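PDB 3IWA: FAD-dependent pyridine nucleotide-disulphide oxidoreductase from Desulfovibrio vulgaris, which probably uses a bound FAD to pass electrons between a nicotinamide dinucleotide and a disulphide or related acceptor, as pyridine nucleotide-disulphide oxidoreductases do. Local coordinates for residues K23-E28 with N325-D330; E173-L178 with T186-L191. One frame throughout, in Å; residues are numbered along the deposited sequence.

Contact 1 of 2, residues K23-E28 with N325-D330; sequences KRLDPE and NLADGD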
# COMPACT_ATOMS: atom_id res chain seq x y z
N LYS A 23 -1.48 30.54 -7.77
CA LYS A 23 -2.55 31.32 -8.36
C LYS A 23 -3.93 30.92 -7.82
O LYS A 23 -4.73 31.79 -7.52
CB LYS A 23 -2.51 31.24 -9.89
CG LYS A 23 -1.35 32.03 -10.55
CD LYS A 23 -1.46 33.58 -10.42
CE LYS A 23 -2.63 34.20 -11.23
NZ LYS A 23 -3.03 35.58 -10.73
N ARG A 24 -4.18 29.63 -7.61
CA ARG A 24 -5.48 29.23 -7.08
C ARG A 24 -5.68 29.92 -5.72
O ARG A 24 -6.75 30.44 -5.45
CB ARG A 24 -5.65 27.70 -7.01
N LEU A 25 -4.63 29.96 -4.90
CA LEU A 25 -4.69 30.58 -3.56
C LEU A 25 -4.60 32.13 -3.52
O LEU A 25 -5.20 32.77 -2.64
CB LEU A 25 -3.55 30.03 -2.70
CG LEU A 25 -3.52 28.52 -2.53
CD1 LEU A 25 -2.21 28.10 -1.88
CD2 LEU A 25 -4.76 28.02 -1.77
N ASP A 26 -3.81 32.71 -4.42
CA ASP A 26 -3.61 34.16 -4.48
C ASP A 26 -3.82 34.67 -5.91
O ASP A 26 -2.85 34.97 -6.59
CB ASP A 26 -2.20 34.56 -4.02
CG ASP A 26 -2.02 34.48 -2.52
OD1 ASP A 26 -3.00 34.16 -1.80
OD2 ASP A 26 -0.87 34.74 -2.04
N PRO A 27 -5.08 34.78 -6.36
CA PRO A 27 -5.35 35.13 -7.77
C PRO A 27 -4.98 36.57 -8.15
O PRO A 27 -4.91 36.90 -9.35
CB PRO A 27 -6.87 34.94 -7.89
CG PRO A 27 -7.31 34.25 -6.63
CD PRO A 27 -6.33 34.58 -5.59
N GLU A 28 -4.76 37.39 -7.13
CA GLU A 28 -4.46 38.80 -7.30
C GLU A 28 -2.96 39.02 -7.58
O GLU A 28 -2.57 40.12 -7.98
CB GLU A 28 -4.93 39.61 -6.08
CG GLU A 28 -4.20 39.34 -4.73
CD GLU A 28 -4.85 38.23 -3.88
OE1 GLU A 28 -5.48 37.33 -4.46
OE2 GLU A 28 -4.71 38.24 -2.63
N ASN A 325 3.26 27.62 -0.01
CA ASN A 325 4.16 28.44 0.77
C ASN A 325 4.45 29.80 0.10
O ASN A 325 4.72 30.73 0.81
CB ASN A 325 5.45 27.67 1.11
CG ASN A 325 5.17 26.51 2.04
OD1 ASN A 325 4.10 26.47 2.63
ND2 ASN A 325 6.14 25.56 2.18
N LEU A 326 4.40 29.89 -1.24
CA LEU A 326 4.46 31.19 -1.94
C LEU A 326 3.27 32.04 -1.56
O LEU A 326 3.39 33.26 -1.54
CB LEU A 326 4.43 31.04 -3.46
CG LEU A 326 5.59 30.34 -4.17
CD1 LEU A 326 5.20 29.94 -5.62
CD2 LEU A 326 6.80 31.24 -4.12
N ALA A 327 2.13 31.39 -1.28
CA ALA A 327 0.94 32.08 -0.75
C ALA A 327 0.91 32.22 0.77
O ALA A 327 -0.15 32.35 1.31
CB ALA A 327 -0.31 31.43 -1.21
N ASP A 328 2.06 32.21 1.43
CA ASP A 328 2.15 32.48 2.86
C ASP A 328 1.65 31.33 3.73
O ASP A 328 1.48 31.52 4.93
CB ASP A 328 1.44 33.81 3.24
CG ASP A 328 2.11 35.05 2.59
OD1 ASP A 328 3.33 35.24 2.78
OD2 ASP A 328 1.40 35.80 1.89
N GLY A 329 1.46 30.14 3.15
CA GLY A 329 1.12 28.94 3.95
C GLY A 329 2.34 28.38 4.66
O GLY A 329 3.41 28.98 4.61
N ASP A 330 2.19 27.23 5.31
CA ASP A 330 3.31 26.57 5.97
C ASP A 330 3.19 25.05 5.76
O ASP A 330 3.32 24.25 6.67
CB ASP A 330 3.33 26.95 7.45
CG ASP A 330 4.65 26.66 8.13
OD1 ASP A 330 5.73 26.90 7.54
OD2 ASP A 330 4.61 26.19 9.29

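Contact 2 of 2, residues E173-L178 with T186-L191; sequences EMAVSL and TTVVEL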
# COMPACT_ATOMS: atom_id res chain seq x y z
N GLU A 173 13.34 2.08 -19.41
CA GLU A 173 12.07 2.54 -20.01
C GLU A 173 12.26 2.89 -21.50
O GLU A 173 11.39 2.60 -22.31
CB GLU A 173 11.47 3.74 -19.27
CG GLU A 173 11.19 3.54 -17.76
CD GLU A 173 9.75 3.18 -17.46
OE1 GLU A 173 9.31 2.08 -17.91
OE2 GLU A 173 9.05 3.98 -16.79
N MET A 174 13.39 3.53 -21.83
CA MET A 174 13.68 3.88 -23.22
C MET A 174 13.94 2.60 -24.02
O MET A 174 13.46 2.48 -25.14
CB MET A 174 14.89 4.83 -23.33
CG MET A 174 14.63 6.29 -22.96
SD MET A 174 13.70 7.26 -24.17
CE MET A 174 13.84 6.26 -25.64
N ALA A 175 14.68 1.65 -23.45
CA ALA A 175 14.95 0.38 -24.16
C ALA A 175 13.65 -0.23 -24.67
O ALA A 175 13.52 -0.58 -25.84
CB ALA A 175 15.66 -0.62 -23.26
N VAL A 176 12.71 -0.34 -23.73
CA VAL A 176 11.42 -0.97 -23.95
C VAL A 176 10.60 -0.17 -24.98
O VAL A 176 10.10 -0.74 -25.92
CB VAL A 176 10.64 -1.08 -22.62
CG1 VAL A 176 9.19 -1.48 -22.85
CG2 VAL A 176 11.34 -2.07 -21.68
N SER A 177 10.51 1.14 -24.82
CA SER A 177 9.77 1.97 -25.75
C SER A 177 10.27 1.88 -27.18
O SER A 177 9.48 1.76 -28.11
CB SER A 177 9.84 3.43 -25.35
OG SER A 177 9.02 3.67 -24.22
N LEU A 178 11.58 2.01 -27.34
CA LEU A 178 12.18 1.99 -28.67
C LEU A 178 11.93 0.63 -29.33
O LEU A 178 11.51 0.59 -30.47
CB LEU A 178 13.68 2.33 -28.65
CG LEU A 178 14.07 3.72 -28.11
CD1 LEU A 178 15.58 3.94 -28.13
CD2 LEU A 178 13.38 4.82 -28.88
N THR A 186 17.80 -2.51 -30.28
CA THR A 186 18.14 -1.81 -29.06
C THR A 186 19.08 -2.60 -28.19
O THR A 186 18.86 -3.78 -27.94
CB THR A 186 16.86 -1.45 -28.28
OG1 THR A 186 15.96 -0.81 -29.17
CG2 THR A 186 17.16 -0.50 -27.15
N THR A 187 20.14 -1.93 -27.73
CA THR A 187 21.15 -2.50 -26.84
C THR A 187 21.36 -1.58 -25.65
O THR A 187 21.48 -0.36 -25.80
CB THR A 187 22.48 -2.67 -27.56
OG1 THR A 187 22.25 -3.34 -28.80
CG2 THR A 187 23.49 -3.45 -26.72
N VAL A 188 21.39 -2.15 -24.45
CA VAL A 188 21.70 -1.39 -23.23
C VAL A 188 23.10 -1.74 -22.83
O VAL A 188 23.45 -2.90 -22.81
CB VAL A 188 20.74 -1.72 -22.05
CG1 VAL A 188 21.16 -0.94 -20.82
CG2 VAL A 188 19.32 -1.39 -22.40
N VAL A 189 23.90 -0.73 -22.54
CA VAL A 189 25.25 -0.90 -22.06
C VAL A 189 25.39 -0.23 -20.69
O VAL A 189 25.19 0.95 -20.54
CB VAL A 189 26.30 -0.29 -23.06
CG1 VAL A 189 27.73 -0.35 -22.47
CG2 VAL A 189 26.21 -0.99 -24.44
N GLU A 190 25.76 -1.02 -19.69
CA GLU A 190 25.83 -0.59 -18.31
C GLU A 190 27.22 -0.89 -17.74
O GLU A 190 27.73 -2.00 -17.81
CB GLU A 190 24.72 -1.28 -17.52
CG GLU A 190 24.79 -1.14 -15.99
CD GLU A 190 24.73 0.29 -15.52
OE1 GLU A 190 23.75 0.97 -15.87
OE2 GLU A 190 25.64 0.72 -14.78
N LEU A 191 27.79 0.13 -17.14
CA LEU A 191 29.07 0.05 -16.49
C LEU A 191 29.04 -0.87 -15.24
O LEU A 191 29.92 -1.72 -15.08
CB LEU A 191 29.50 1.47 -16.15
CG LEU A 191 30.81 1.68 -15.40
CD1 LEU A 191 31.99 1.39 -16.31
CD2 LEU A 191 30.87 3.11 -14.82

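Contact 1 of 2, residues K23-E28 with N325-D330
At the C-terminal ends of helices 14-25 and 314-326, in the part of the fold built on the first parallel sheet, Ala327 meets Leu25 and Asp26. Its methyl sits 3.8 Å from Leu25 CB, with Leu25 CD1 reaching the same carbon at 3.9 Å. The carboxylate of Asp26 comes alongside the same methyl, OD2 lying 3.5 Å from Ala327 CB. Asp26 is the first residue to leave the helical backbone, and its CG stands beside the backbone N (chi1 -75°), which places the acid there. Across the contact, helix 314-326 ends in a Schellman motif: Asp328, with positive phi, is the C-prime residue, Gly329 N bonding to Thr324 O and Asp328 N to Asn325 O (3.1 Å). From the last turn of helix 14-25, Lys23 NZ reaches Pro27 O beyond the helix end at 2.7 Å, well above the carbonyl plane, and also bonds to Ala29 O. Asp328 OD2 forms a salt bridge with Lys4, while the ion pair from Asp26 OD2 to that lysine is long and weak. The two acids approach to 4.7 Å between their OD2 atoms, and Lys4 would be expected to offset their repulsion; the contact itself is a single methyl packed on Leu25 and the acid, a slight surface join.

Contact 2 of 2, residues E173-L178 with T186-L191
Helix 173-178 runs nearly antiparallel to strand 186-189, at 170° and with 8.6 Å between the axes, and the backbones come nearest at Ala175 and Thr186, whose CA atoms are 6.2 Å apart. The segments belong to helix 169-182 and strand 185-189, the second half of a beta-alpha-beta unit that begins with strand 161-165. Ala175 lies at the middle of the contact. Its CB meets Val188 CG2 at 3.8 Å, and its CA is touched by Thr186 CG2, also at 3.8 Å, so two branched strand residues pack against one short side chain and the backbone beside it. In Thr186 the methyl CG2 lies anti to the backbone N while OG1 stands beside that N (chi1 -51°); this directs the methyl at Ala175 and carries the hydroxyl toward the next turn of the helix. There OG1 comes within 3.9 Å of Leu178 CB, an apolar neighbour, while its hydrogen bond is made to Ile184 O, so the buried hydroxyl has a polar partner. In Val188 it is CG2, the branch beside the backbone N, that reaches the helix. Ala175 also rests on Ile164 and Leu178 on Ala162, both of strand 161-165, so the helix covers two adjacent strands of the parallel sheet. The pattern of Gly166, Gly168 and Gly171, running from the turn after strand 161-165 into the start of this helix, is consistent with a Rossmann-type dinucleotide-binding turn, and Glu190, just after strand 185-189, accepts a hydrogen bond from Gly167 N through OE1. With all four touching residues buried and the hydroxyl bonded to Ile184 O, the helix is held to the sheet by packing of carbon surfaces, not by polar bonds between the segments.

From the N terminus, the chain forms helix 14-25 against the first parallel sheet and leaves it through the first segment of contact 1. It later enters the second parallel sheet, where contact 2 closes a short loop, residues 173-178 and 186-191 being eight apart at their closest ends, on helix 169-182 and strand 185-189. The chain then returns to the first part of the fold, and contact 1 closes a far longer loop, with 296 residues between its segments, as the end of helix 314-326 reaches residues 23-28. Contact 2 is therefore nested inside contact 1. Their centres are 42 Å apart, on opposite sides of the chain's centre: one local to a beta-alpha-beta unit, the other joining distant sequence.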